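P800 reaction center core protein (Heliobacterium modesticaldum, PDB 5V8K) forms the membrane core of a homodimeric photosynthetic reaction center, holding bacteriochlorophyll g pigments and binding calcium and a [4Fe-4S] cluster. Local coordinates at residues A[459-470]-A[495-505]; A[335-343]-A[353-361]. All coordinates share one frame; numbering follows the deposited sequence.

Contact 1. Residues A[459-470]-A[495-505]. With CA (calcium ion), chain B; GB0 (Bacteriochlorophyll g'), chain C.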
loop_
_atom_site.group_PDB
_atom_site.type_symbol
_atom_site.label_atom_id
_atom_site.label_comp_id
_atom_site.label_asym_id
_atom_site.label_seq_id
_atom_site.Cartn_x
_atom_site.Cartn_y
_atom_site.Cartn_z
ATOM N N ILE A 459 -4.653 3.913 -22.192
ATOM C CA ILE A 459 -3.852 4.561 -23.225
ATOM C C ILE A 459 -2.667 3.681 -23.619
ATOM O O ILE A 459 -2.269 3.642 -24.778
ATOM C CB ILE A 459 -3.424 5.957 -22.724
ATOM C CG1 ILE A 459 -4.597 6.930 -22.866
ATOM C CG2 ILE A 459 -2.169 6.478 -23.456
ATOM C CD1 ILE A 459 -4.393 8.228 -22.093
ATOM N N ASP A 460 -2.104 2.957 -22.673
ATOM C CA ASP A 460 -0.997 2.076 -22.974
ATOM C C ASP A 460 -1.438 0.725 -23.532
ATOM O O ASP A 460 -0.610 -0.180 -23.577
ATOM C CB ASP A 460 -0.137 1.824 -21.742
ATOM C CG ASP A 460 1.371 1.821 -22.076
ATOM O OD1 ASP A 460 1.781 2.448 -23.062
ATOM O OD2 ASP A 460 2.127 1.157 -21.350
ATOM N N GLY A 461 -2.693 0.550 -23.940
ATOM C CA GLY A 461 -3.078 -0.673 -24.631
ATOM C C GLY A 461 -3.424 -1.874 -23.760
ATOM O O GLY A 461 -3.467 -2.991 -24.282
ATOM N N CYS A 462 -3.642 -1.697 -22.457
ATOM C CA CYS A 462 -4.250 -2.755 -21.648
ATOM C C CYS A 462 -5.631 -3.149 -22.168
ATOM O O CYS A 462 -6.412 -2.311 -22.631
ATOM C CB CYS A 462 -4.417 -2.343 -20.193
ATOM S SG CYS A 462 -2.928 -2.280 -19.304
ATOM N N TRP A 463 -5.933 -4.439 -22.054
ATOM C CA TRP A 463 -7.308 -4.909 -22.164
ATOM C C TRP A 463 -8.082 -4.459 -20.925
ATOM O O TRP A 463 -7.720 -4.800 -19.791
ATOM C CB TRP A 463 -7.333 -6.431 -22.309
ATOM C CG TRP A 463 -8.712 -7.038 -22.414
ATOM C CD1 TRP A 463 -9.361 -7.793 -21.472
ATOM C CD2 TRP A 463 -9.599 -6.937 -23.520
ATOM N NE1 TRP A 463 -10.580 -8.193 -21.947
ATOM C CE2 TRP A 463 -10.754 -7.679 -23.202
ATOM C CE3 TRP A 463 -9.520 -6.308 -24.764
ATOM C CZ2 TRP A 463 -11.815 -7.786 -24.058
ATOM C CZ3 TRP A 463 -10.559 -6.427 -25.614
ATOM C CH2 TRP A 463 -11.706 -7.162 -25.266
ATOM N N MET A 464 -9.103 -3.638 -21.117
ATOM C CA MET A 464 -9.817 -3.090 -19.981
ATOM C C MET A 464 -11.158 -3.798 -19.749
ATOM O O MET A 464 -11.960 -3.355 -18.921
ATOM C CB MET A 464 -9.962 -1.579 -20.174
ATOM C CG MET A 464 -8.592 -0.822 -20.232
ATOM S SD MET A 464 -7.600 -0.974 -18.716
ATOM C CE MET A 464 -8.474 0.156 -17.662
ATOM N N GLY A 465 -11.393 -4.913 -20.433
ATOM C CA GLY A 465 -12.535 -5.747 -20.125
ATOM C C GLY A 465 -12.380 -6.620 -18.900
ATOM O O GLY A 465 -13.376 -7.180 -18.431
ATOM N N SER A 466 -11.179 -6.670 -18.333
ATOM C CA SER A 466 -10.797 -7.656 -17.336
ATOM C C SER A 466 -9.554 -7.117 -16.644
ATOM O O SER A 466 -8.814 -6.327 -17.227
ATOM C CB SER A 466 -10.547 -9.030 -17.995
ATOM O OG SER A 466 -10.067 -9.979 -17.053
ATOM N N PHE A 467 -9.316 -7.553 -15.397
ATOM C CA PHE A 467 -8.098 -7.157 -14.713
ATOM C C PHE A 467 -6.914 -8.061 -15.089
ATOM O O PHE A 467 -5.756 -7.682 -14.847
ATOM C CB PHE A 467 -8.276 -7.157 -13.168
ATOM C CG PHE A 467 -9.378 -6.278 -12.660
ATOM C CD1 PHE A 467 -9.617 -5.043 -13.224
ATOM C CD2 PHE A 467 -10.194 -6.711 -11.619
ATOM C CE1 PHE A 467 -10.627 -4.240 -12.757
ATOM C CE2 PHE A 467 -11.206 -5.916 -11.139
ATOM C CZ PHE A 467 -11.431 -4.671 -11.717
ATOM N N VAL A 468 -7.165 -9.241 -15.652
ATOM C CA VAL A 468 -6.113 -10.155 -16.089
ATOM C C VAL A 468 -6.199 -10.364 -17.588
ATOM O O VAL A 468 -7.093 -9.816 -18.244
ATOM C CB VAL A 468 -6.185 -11.501 -15.350
ATOM C CG1 VAL A 468 -5.979 -11.280 -13.873
ATOM C CG2 VAL A 468 -7.499 -12.159 -15.575
ATOM N N ALA A 469 -5.261 -11.141 -18.140
ATOM C CA ALA A 469 -5.265 -11.463 -19.562
ATOM C C ALA A 469 -6.461 -12.319 -19.935
ATOM O O ALA A 469 -6.887 -13.190 -19.175
ATOM C CB ALA A 469 -3.981 -12.201 -19.982
ATOM N N VAL A 470 -6.998 -12.041 -21.129
ATOM C CA VAL A 470 -8.107 -12.787 -21.696
ATOM C C VAL A 470 -7.734 -14.253 -21.837
ATOM O O VAL A 470 -6.704 -14.593 -22.432
ATOM C CB VAL A 470 -8.475 -12.203 -23.065
ATOM C CG1 VAL A 470 -9.581 -12.996 -23.692
ATOM C CG2 VAL A 470 -8.884 -10.747 -22.958
ATOM N N SER A 495 -0.337 2.628 -29.487
ATOM C CA SER A 495 -0.332 1.428 -28.673
ATOM C C SER A 495 -1.049 0.297 -29.410
ATOM O O SER A 495 -2.159 0.511 -29.916
ATOM C CB SER A 495 -1.021 1.663 -27.322
ATOM O OG SER A 495 -0.460 2.753 -26.625
ATOM N N PRO A 496 -0.461 -0.888 -29.497
ATOM C CA PRO A 496 -1.256 -2.072 -29.829
ATOM C C PRO A 496 -2.214 -2.408 -28.699
ATOM O O PRO A 496 -1.905 -2.234 -27.514
ATOM C CB PRO A 496 -0.211 -3.180 -29.981
ATOM C CG PRO A 496 1.046 -2.623 -29.544
ATOM C CD PRO A 496 0.845 -1.266 -28.961
ATOM N N LEU A 497 -3.386 -2.905 -29.066
ATOM C CA LEU A 497 -4.290 -3.446 -28.058
ATOM C C LEU A 497 -3.798 -4.836 -27.654
ATOM O O LEU A 497 -3.858 -5.771 -28.446
ATOM C CB LEU A 497 -5.720 -3.489 -28.591
ATOM C CG LEU A 497 -6.730 -4.014 -27.584
ATOM C CD1 LEU A 497 -6.876 -3.055 -26.444
ATOM C CD2 LEU A 497 -8.054 -4.191 -28.272
ATOM N N THR A 498 -3.278 -4.972 -26.443
ATOM C CA THR A 498 -2.922 -6.275 -25.919
ATOM C C THR A 498 -4.172 -6.980 -25.349
ATOM O O THR A 498 -5.226 -6.389 -25.154
ATOM C CB THR A 498 -1.850 -6.163 -24.822
ATOM O OG1 THR A 498 -2.444 -5.682 -23.607
ATOM C CG2 THR A 498 -0.668 -5.233 -25.217
ATOM N N ASN A 499 -4.031 -8.258 -25.070
ATOM C CA ASN A 499 -5.043 -9.027 -24.372
ATOM C C ASN A 499 -4.812 -9.053 -22.870
ATOM O O ASN A 499 -5.370 -9.920 -22.186
ATOM C CB ASN A 499 -5.104 -10.452 -24.923
ATOM C CG ASN A 499 -3.866 -11.281 -24.603
ATOM O OD1 ASN A 499 -2.832 -10.778 -24.189
ATOM N ND2 ASN A 499 -3.995 -12.589 -24.784
ATOM N N MET A 500 -4.031 -8.113 -22.343
ATOM C CA MET A 500 -3.616 -8.117 -20.936
ATOM C C MET A 500 -4.367 -7.066 -20.136
ATOM O O MET A 500 -4.202 -5.865 -20.366
ATOM C CB MET A 500 -2.112 -7.879 -20.791
ATOM C CG MET A 500 -1.229 -8.933 -21.470
ATOM S SD MET A 500 0.530 -8.629 -21.142
ATOM C CE MET A 500 0.798 -7.146 -22.089
ATOM N N GLY A 501 -5.188 -7.526 -19.187
ATOM C CA GLY A 501 -5.646 -6.664 -18.120
ATOM C C GLY A 501 -4.473 -6.162 -17.283
ATOM O O GLY A 501 -3.355 -6.675 -17.345
ATOM N N TYR A 502 -4.746 -5.129 -16.489
ATOM C CA TYR A 502 -3.663 -4.341 -15.901
ATOM C C TYR A 502 -2.722 -5.190 -15.045
ATOM O O TYR A 502 -1.513 -4.920 -14.973
ATOM C CB TYR A 502 -4.241 -3.190 -15.079
ATOM C CG TYR A 502 -4.628 -3.516 -13.658
ATOM C CD1 TYR A 502 -3.726 -3.380 -12.632
ATOM C CD2 TYR A 502 -5.927 -3.929 -13.340
ATOM C CE1 TYR A 502 -4.067 -3.670 -11.336
ATOM C CE2 TYR A 502 -6.281 -4.220 -12.030
ATOM C CZ TYR A 502 -5.348 -4.088 -11.038
ATOM O OH TYR A 502 -5.702 -4.367 -9.729
ATOM N N PHE A 503 -3.258 -6.186 -14.356
ATOM C CA PHE A 503 -2.430 -7.028 -13.494
ATOM C C PHE A 503 -1.443 -7.863 -14.324
ATOM O O PHE A 503 -0.256 -7.956 -13.992
ATOM C CB PHE A 503 -3.359 -7.870 -12.622
ATOM C CG PHE A 503 -2.687 -8.776 -11.634
ATOM C CD1 PHE A 503 -2.246 -10.016 -12.026
ATOM C CD2 PHE A 503 -2.617 -8.438 -10.279
ATOM C CE1 PHE A 503 -1.656 -10.868 -11.131
ATOM C CE2 PHE A 503 -2.016 -9.325 -9.345
ATOM C CZ PHE A 503 -1.540 -10.528 -9.786
ATOM N N SER A 504 -1.913 -8.441 -15.432
ATOM C CA SER A 504 -1.048 -9.199 -16.321
ATOM C C SER A 504 -0.070 -8.270 -17.036
ATOM O O SER A 504 1.088 -8.622 -17.251
ATOM C CB SER A 504 -1.902 -9.964 -17.328
ATOM O OG SER A 504 -2.729 -10.915 -16.682
ATOM N N TYR A 505 -0.540 -7.075 -17.393
ATOM C CA TYR A 505 0.296 -6.087 -18.053
ATOM C C TYR A 505 1.409 -5.620 -17.124
ATOM O O TYR A 505 2.543 -5.386 -17.566
ATOM C CB TYR A 505 -0.586 -4.930 -18.551
ATOM C CG TYR A 505 0.013 -3.542 -18.700
ATOM C CD1 TYR A 505 0.090 -2.701 -17.613
ATOM C CD2 TYR A 505 0.385 -3.038 -19.931
ATOM C CE1 TYR A 505 0.571 -1.413 -17.721
ATOM C CE2 TYR A 505 0.878 -1.772 -20.061
ATOM C CZ TYR A 505 0.976 -0.943 -18.951
ATOM O OH TYR A 505 1.474 0.358 -19.038
HETATM CA CA CA B . 4.535 0.942 -21.542
HETATM C C1 GB0 C . -3.857 3.159 -6.627
HETATM C C2 GB0 C . -4.317 2.715 -7.984
HETATM C C3 GB0 C . -4.140 1.463 -8.324
HETATM C C4 GB0 C . -3.505 0.480 -7.406
HETATM C C5 GB0 C . -4.591 1.055 -9.666
HETATM C C6 GB0 C . -5.534 -0.112 -9.560
HETATM N NB GB0 C . 3.358 -3.136 -5.007
HETATM N ND GB0 C . 3.575 -1.761 -8.711
HETATM C C10 GB0 C . -7.334 -0.380 -12.961
HETATM C C11 GB0 C . -8.819 -0.657 -13.078
HETATM C C12 GB0 C . -9.084 -1.445 -14.339
HETATM C C13 GB0 C . -10.309 -1.442 -14.883
HETATM C C14 GB0 C . -11.411 -0.635 -14.290
HETATM C C15 GB0 C . -10.651 -2.260 -16.098
HETATM C C1A GB0 C . 2.023 0.321 -7.010
HETATM C C1B GB0 C . 3.091 -2.437 -3.906
HETATM C C1C GB0 C . 4.631 -5.117 -7.004
HETATM C C1D GB0 C . 4.108 -2.087 -9.856
HETATM C C2A GB0 C . 1.657 1.556 -6.217
HETATM C C2B GB0 C . 3.377 -3.237 -2.817
HETATM C C2C GB0 C . 5.157 -6.355 -7.638
HETATM C C2D GB0 C . 3.979 -1.212 -11.169
HETATM C C3A GB0 C . 2.258 1.223 -4.870
HETATM C C3B GB0 C . 3.839 -4.454 -3.264
HETATM C C3C GB0 C . 5.229 -5.604 -8.910
HETATM C C3D GB0 C . 3.224 -0.296 -10.442
HETATM C C4A GB0 C . 2.489 -0.243 -5.090
HETATM C C4B GB0 C . 3.865 -4.350 -4.655
HETATM C C4C GB0 C . 4.842 -4.276 -8.870
HETATM C C4D GB0 C . 2.990 -0.564 -9.057
HETATM C C7 GB0 C . -5.932 -0.500 -10.955
HETATM C C8 GB0 C . -6.992 0.048 -11.557
HETATM C C9 GB0 C . -7.779 1.116 -10.869
HETATM C CAA GB0 C . 0.155 1.788 -6.129
HETATM C CAB GB0 C . 4.189 -5.532 -2.300
HETATM C CAC GB0 C . 5.681 -6.151 -10.206
HETATM C CAD GB0 C . 2.561 0.971 -10.764
HETATM C CBA GB0 C . -0.158 3.125 -5.463
HETATM C CBB GB0 C . 4.901 -6.587 -2.520
HETATM C CBC GB0 C . 6.143 -7.579 -10.377
HETATM C CBD GB0 C . 1.915 1.479 -9.508
HETATM C CED GB0 C . -1.300 3.111 -10.552
HETATM C CGA GB0 C . -1.646 3.387 -5.452
HETATM C CGD GB0 C . 0.464 1.580 -9.794
HETATM C CHA GB0 C . 2.288 0.493 -8.458
HETATM C CHB GB0 C . 2.601 -1.051 -3.992
HETATM C CHC GB0 C . 4.367 -5.392 -5.576
HETATM C CHD GB0 C . 4.824 -3.359 -10.009
HETATM C CMA GB0 C . 3.605 1.909 -4.544
HETATM C CMB GB0 C . 3.145 -2.931 -1.382
HETATM C CMC GB0 C . 6.518 -6.711 -7.029
HETATM C CMD GB0 C . 4.451 -1.338 -12.555
HETATM N NA GB0 C . 2.699 -0.621 -6.347
HETATM N NC GB0 C . 4.440 -3.968 -7.628
HETATM O O1A GB0 C . -2.273 3.556 -4.414
HETATM O O1D GB0 C . -0.314 0.635 -9.833
HETATM O O2A GB0 C . -2.422 3.141 -6.655
HETATM O O2D GB0 C . 0.003 2.894 -10.072
HETATM O OBD GB0 C . 2.497 1.713 -11.800
HETATM MG MG GB0 C . 3.698 -2.269 -6.806
HETATM O O HOH W 1 0.405 -1.687 -25.730
HETATM O O HOH W 2 4.287 2.955 -23.033
HETATM O O HOH W 3 -7.336 -3.941 -16.793
HETATM O O HOH W 4 3.915 -0.238 -23.482
#
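Tyr505 meets Asp460 beside a calcium ion. The Tyr505 OH gives a hydrogen bond to Asp460 OD2, 2.5 Å away, on the anti lone pair. The same OD2 binds the calcium at 2.4 Å. Ring and carboxylate planes stand 88° apart. Two waters, Gln509 OE1 and Leu597 O are the other calcium ligands. One of these waters donates to Asp460 OD1, which also has a salt bridge to Lys261.

Cys462 SG lies over one face of the Tyr505 ring, 3.5 Å from its centroid, a sulfur-aromatic contact. Tyr505 is therefore held at its hydroxyl and on a face. Phe467 and Tyr502 lie side by side against the tail of bacteriochlorophyll g'. Tail atom C7 sits over the Tyr502 face, while the Phe467 edge meets C13.

Backbone and side-chain bonds hold the two segments together. Gly461 closes helix 449-459 in a Schellman motif. Its O is gripped twice by Thr498, from N at 2.9 Å and from OG1 at 3.0 Å. Thr498 OG1 lies between its own backbone N and carbonyl carbon (chi1 75°), and also accepts from Met500 N in an ST turn. Trp463 N donates to Met500 O, and Val470 N to Asn499 O. Gly501 is the N-cap of helix 502-513; a CB there would run into Phe467 C and Ser466 O. Ser504 OG accepts from Ala469 N at 2.9 Å.

Around this, Trp463 packs on helices 475-488 and 376-401, and Phe467 on helix 311-344. Phe503 and Ser504 touch Thr510 and Phe514 of the second subunit.

Contact 2. Residues A[335-343]-A[353-361]. With GBF (Bacteriochlorophyll g), chain X.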
loop_
_atom_site.group_PDB
_atom_site.type_symbol
_atom_site.label_atom_id
_atom_site.label_comp_id
_atom_site.label_asym_id
_atom_site.label_seq_id
_atom_site.Cartn_x
_atom_site.Cartn_y
_atom_site.Cartn_z
ATOM N N ILE A 335 -18.580 -5.321 -13.789
ATOM C CA ILE A 335 -18.384 -6.100 -15.007
ATOM C C ILE A 335 -16.965 -6.648 -15.072
ATOM O O ILE A 335 -16.750 -7.827 -15.403
ATOM C CB ILE A 335 -18.707 -5.269 -16.257
ATOM C CG1 ILE A 335 -20.217 -5.120 -16.423
ATOM C CG2 ILE A 335 -18.159 -5.958 -17.522
ATOM C CD1 ILE A 335 -20.576 -4.112 -17.484
ATOM N N ALA A 336 -15.964 -5.787 -14.808
ATOM C CA ALA A 336 -14.584 -6.214 -15.004
ATOM C C ALA A 336 -14.200 -7.251 -13.971
ATOM O O ALA A 336 -13.330 -8.083 -14.240
ATOM C CB ALA A 336 -13.619 -5.022 -14.945
ATOM N N THR A 337 -14.840 -7.220 -12.793
ATOM C CA THR A 337 -14.584 -8.241 -11.774
ATOM C C THR A 337 -15.195 -9.579 -12.187
ATOM O O THR A 337 -14.560 -10.619 -12.031
ATOM C CB THR A 337 -15.136 -7.828 -10.403
ATOM O OG1 THR A 337 -14.498 -6.629 -9.986
ATOM C CG2 THR A 337 -14.826 -8.867 -9.330
ATOM N N HIS A 338 -16.413 -9.571 -12.732
ATOM C CA HIS A 338 -17.004 -10.816 -13.212
ATOM C C HIS A 338 -16.125 -11.416 -14.300
ATOM O O HIS A 338 -15.720 -12.573 -14.218
ATOM C CB HIS A 338 -18.414 -10.596 -13.748
ATOM C CG HIS A 338 -18.878 -11.681 -14.680
ATOM N ND1 HIS A 338 -19.803 -12.632 -14.325
ATOM C CD2 HIS A 338 -18.536 -11.967 -15.957
ATOM C CE1 HIS A 338 -20.021 -13.446 -15.338
ATOM N NE2 HIS A 338 -19.256 -13.066 -16.341
ATOM N N ASN A 339 -15.797 -10.611 -15.310
ATOM C CA ASN A 339 -14.908 -11.049 -16.383
ATOM C C ASN A 339 -13.548 -11.517 -15.878
ATOM O O ASN A 339 -12.958 -12.432 -16.464
ATOM C CB ASN A 339 -14.714 -9.925 -17.378
ATOM C CG ASN A 339 -15.883 -9.748 -18.262
ATOM O OD1 ASN A 339 -16.788 -10.571 -18.243
ATOM N ND2 ASN A 339 -15.892 -8.668 -19.052
ATOM N N THR A 340 -13.032 -10.893 -14.819
ATOM C CA THR A 340 -11.748 -11.297 -14.250
ATOM C C THR A 340 -11.846 -12.696 -13.671
ATOM O O THR A 340 -10.973 -13.538 -13.902
ATOM C CB THR A 340 -11.312 -10.306 -13.156
ATOM O OG1 THR A 340 -11.029 -9.033 -13.730
ATOM C CG2 THR A 340 -10.058 -10.743 -12.400
ATOM N N ILE A 341 -12.912 -12.940 -12.896
ATOM C CA ILE A 341 -13.159 -14.247 -12.291
ATOM C C ILE A 341 -13.293 -15.305 -13.375
ATOM O O ILE A 341 -12.784 -16.414 -13.236
ATOM C CB ILE A 341 -14.403 -14.186 -11.385
ATOM C CG1 ILE A 341 -14.050 -13.420 -10.115
ATOM C CG2 ILE A 341 -14.930 -15.570 -11.007
ATOM C CD1 ILE A 341 -15.289 -13.131 -9.285
ATOM N N ALA A 342 -13.983 -14.964 -14.469
ATOM C CA ALA A 342 -14.119 -15.838 -15.627
ATOM C C ALA A 342 -12.759 -16.148 -16.288
ATOM O O ALA A 342 -12.455 -17.310 -16.566
ATOM C CB ALA A 342 -15.090 -15.187 -16.631
ATOM N N ASP A 343 -11.943 -15.118 -16.567
ATOM C CA ASP A 343 -10.609 -15.319 -17.140
ATOM C C ASP A 343 -9.718 -16.151 -16.217
ATOM O O ASP A 343 -8.939 -16.982 -16.680
ATOM C CB ASP A 343 -9.950 -13.962 -17.429
ATOM C CG ASP A 343 -10.404 -13.328 -18.728
ATOM O OD1 ASP A 343 -10.654 -14.077 -19.703
ATOM O OD2 ASP A 343 -10.534 -12.068 -18.768
ATOM N N PHE A 353 -16.943 -21.543 -10.313
ATOM C CA PHE A 353 -16.495 -20.568 -11.291
ATOM C C PHE A 353 -16.321 -21.129 -12.691
ATOM O O PHE A 353 -15.771 -20.443 -13.549
ATOM C CB PHE A 353 -15.184 -19.960 -10.834
ATOM C CG PHE A 353 -15.232 -19.373 -9.461
ATOM C CD1 PHE A 353 -16.047 -18.283 -9.187
ATOM C CD2 PHE A 353 -14.446 -19.894 -8.449
ATOM C CE1 PHE A 353 -16.064 -17.725 -7.930
ATOM C CE2 PHE A 353 -14.474 -19.351 -7.192
ATOM C CZ PHE A 353 -15.264 -18.249 -6.933
ATOM N N ALA A 354 -16.782 -22.331 -12.961
ATOM C CA ALA A 354 -16.564 -22.924 -14.267
ATOM C C ALA A 354 -17.588 -22.447 -15.290
ATOM O O ALA A 354 -18.753 -22.192 -14.972
ATOM C CB ALA A 354 -16.620 -24.444 -14.177
ATOM N N HIS A 355 -17.125 -22.305 -16.528
ATOM C CA HIS A 355 -17.989 -21.978 -17.657
ATOM C C HIS A 355 -18.808 -20.710 -17.407
ATOM O O HIS A 355 -20.021 -20.676 -17.581
ATOM C CB HIS A 355 -18.865 -23.182 -17.975
ATOM C CG HIS A 355 -18.061 -24.425 -18.203
ATOM N ND1 HIS A 355 -18.176 -25.549 -17.411
ATOM C CD2 HIS A 355 -17.086 -24.695 -19.102
ATOM C CE1 HIS A 355 -17.322 -26.466 -17.830
ATOM N NE2 HIS A 355 -16.653 -25.975 -18.858
ATOM N N MET A 356 -18.127 -19.649 -16.980
ATOM C CA MET A 356 -18.783 -18.362 -16.900
ATOM C C MET A 356 -18.860 -17.722 -18.285
ATOM O O MET A 356 -18.033 -17.972 -19.163
ATOM C CB MET A 356 -18.041 -17.493 -15.920
ATOM C CG MET A 356 -18.054 -18.064 -14.498
ATOM S SD MET A 356 -16.988 -17.082 -13.444
ATOM C CE MET A 356 -17.753 -15.471 -13.604
ATOM N N THR A 357 -19.914 -16.953 -18.506
ATOM C CA THR A 357 -20.022 -16.146 -19.713
ATOM C C THR A 357 -19.250 -14.847 -19.542
ATOM O O THR A 357 -19.241 -14.253 -18.462
ATOM C CB THR A 357 -21.497 -15.858 -20.016
ATOM O OG1 THR A 357 -22.142 -17.094 -20.342
ATOM C CG2 THR A 357 -21.632 -14.943 -21.201
ATOM N N TYR A 358 -18.588 -14.423 -20.620
ATOM C CA TYR A 358 -17.934 -13.121 -20.671
ATOM C C TYR A 358 -18.969 -12.035 -20.918
ATOM O O TYR A 358 -19.844 -12.195 -21.777
ATOM C CB TYR A 358 -16.899 -13.064 -21.790
ATOM C CG TYR A 358 -15.632 -12.309 -21.418
ATOM C CD1 TYR A 358 -14.684 -12.895 -20.604
ATOM C CD2 TYR A 358 -15.378 -11.027 -21.892
ATOM C CE1 TYR A 358 -13.514 -12.245 -20.275
ATOM C CE2 TYR A 358 -14.197 -10.364 -21.568
ATOM C CZ TYR A 358 -13.280 -10.980 -20.758
ATOM O OH TYR A 358 -12.120 -10.346 -20.422
ATOM N N ILE A 359 -18.905 -10.959 -20.144
ATOM C CA ILE A 359 -19.792 -9.827 -20.374
ATOM C C ILE A 359 -19.181 -8.978 -21.478
ATOM O O ILE A 359 -18.053 -8.488 -21.358
ATOM C CB ILE A 359 -20.016 -9.010 -19.095
ATOM C CG1 ILE A 359 -20.717 -9.877 -18.053
ATOM C CG2 ILE A 359 -20.853 -7.786 -19.419
ATOM C CD1 ILE A 359 -20.778 -9.257 -16.711
ATOM N N ASN A 360 -19.936 -8.783 -22.545
ATOM C CA ASN A 360 -19.457 -8.158 -23.768
ATOM C C ASN A 360 -20.455 -7.103 -24.198
ATOM O O ASN A 360 -21.520 -7.433 -24.712
ATOM C CB ASN A 360 -19.281 -9.184 -24.882
ATOM C CG ASN A 360 -18.678 -8.581 -26.111
ATOM O OD1 ASN A 360 -18.063 -7.526 -26.045
ATOM N ND2 ASN A 360 -18.834 -9.249 -27.242
ATOM N N ILE A 361 -20.086 -5.852 -24.014
ATOM C CA ILE A 361 -20.897 -4.686 -24.332
ATOM C C ILE A 361 -20.033 -3.724 -25.139
ATOM O O ILE A 361 -18.886 -3.473 -24.768
ATOM C CB ILE A 361 -21.377 -3.975 -23.046
ATOM C CG1 ILE A 361 -22.129 -4.942 -22.122
ATOM C CG2 ILE A 361 -22.247 -2.803 -23.413
ATOM C CD1 ILE A 361 -22.526 -4.315 -20.784
HETATM MG MG GBF X . -21.560 -12.415 -12.603
HETATM C CHA GBF X . -22.754 -15.438 -13.892
HETATM C CHB GBF X . -23.552 -10.813 -14.698
HETATM C CHC GBF X . -20.766 -9.633 -10.766
HETATM C CHD GBF X . -19.819 -14.411 -10.153
HETATM N NA GBF X . -22.936 -13.000 -13.929
HETATM C C1A GBF X . -23.311 -14.174 -14.424
HETATM C C2A GBF X . -24.307 -14.268 -15.557
HETATM C C3A GBF X . -24.293 -12.803 -15.956
HETATM C C4A GBF X . -23.554 -12.171 -14.789
HETATM C CMA GBF X . -23.568 -12.589 -17.296
HETATM C CAA GBF X . -25.754 -14.768 -15.256
HETATM C CBA GBF X . -26.309 -14.141 -13.993
HETATM C CGA GBF X . -27.725 -14.614 -13.714
HETATM O O1A GBF X . -28.275 -15.449 -14.427
HETATM O O2A GBF X . -28.410 -14.126 -12.519
HETATM N NB GBF X . -22.058 -10.456 -12.769
HETATM C C1B GBF X . -22.879 -9.945 -13.692
HETATM C C2B GBF X . -22.910 -8.552 -13.521
HETATM C C3B GBF X . -22.141 -8.245 -12.410
HETATM C C4B GBF X . -21.655 -9.477 -11.941
HETATM C CMB GBF X . -23.646 -7.585 -14.404
HETATM C CAB GBF X . -21.872 -6.896 -11.846
HETATM C CBB GBF X . -22.164 -5.697 -12.345
HETATM N NC GBF X . -20.507 -12.122 -10.877
HETATM C C1C GBF X . -20.291 -10.952 -10.279
HETATM C C2C GBF X . -19.495 -10.771 -9.046
HETATM C C3C GBF X . -19.332 -12.233 -8.997
HETATM C C4C GBF X . -19.863 -12.951 -10.041
HETATM C CMC GBF X . -18.185 -10.049 -9.439
HETATM C CAC GBF X . -18.574 -12.948 -7.937
HETATM C CBC GBF X . -17.956 -12.188 -6.791
HETATM N ND GBF X . -21.363 -14.322 -12.002
HETATM C C1D GBF X . -20.619 -15.074 -11.205
HETATM C C2D GBF X . -20.536 -16.676 -11.380
HETATM C C3D GBF X . -21.424 -16.587 -12.434
HETATM C C4D GBF X . -21.911 -15.309 -12.803
HETATM C CMD GBF X . -19.838 -17.827 -10.718
HETATM C CAD GBF X . -22.197 -17.606 -13.192
HETATM O OBD GBF X . -21.959 -18.830 -13.456
HETATM C CBD GBF X . -23.034 -16.874 -14.176
HETATM C CGD GBF X . -22.704 -17.204 -15.596
HETATM O O1D GBF X . -21.718 -16.781 -16.189
HETATM O O2D GBF X . -23.605 -18.029 -16.333
HETATM C CED GBF X . -23.123 -18.600 -17.543
#
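The Asn339 amide lies flat over the Tyr358 ring, with the planes 9° apart and CG above the ring centre. The amide also pairs with the backbone of Ile359. Its OD1 accepts from Ile359 N at 2.9 Å, and its ND2 donates to Ile359 O at 3.2 Å. Both bonds lie in the carbonyl plane, on a lone pair. The Tyr358 OH donates to Asp343 OD2, which is met on its syn side at 2.9 Å. Asp343 OD2 also bonds Ser466, and Trp463 NE1 bonds the Tyr358 hydroxyl. A phenylalanine at Tyr358 lacks the hydroxyl, and Asp343 and Trp463 would probably each lose a polar partner.

His338 is sandwiched between Met356 CE on one face and Ile359 CD1 on the other. CG is anti to the backbone N (chi1 159°), which sets ND1 facing the magnesium of bacteriochlorophyll g. His338 ND1 binds this magnesium at 2.5 Å. NE2 points straight at Thr357 O in a hydrogen bond whose modelled length is doubtfully short. Thr357 N in turn donates to O1D of the bacteriochlorophyll at 2.9 Å. This is a typical chlorophyll site, with a histidine near the end of a predicted transmembrane helix as axial ligand.

How the contacts relate
Contact 2 comes first in the sequence and is complete before residue 459. The centres of the two contacts are about 15 Å apart, and all four segments fall in the family region shared with the Photosystem I PsaA/PsaB proteins. Contact 2 folds a loop back on the end of helix 311-344. Contact 1 joins the loop after helix 449-459 to the loop leading into helix 502-513 and its first turn. The two touch directly: Phe467 N lies 2.8 Å from Thr340 OG1, a probable hydrogen bond, and Gly465 O accepts from Asn339 ND2. Contact 1 carries a calcium site and contact 2 a magnesium site, and the loop 459-470 borders both contacts. Both also reach the second subunit.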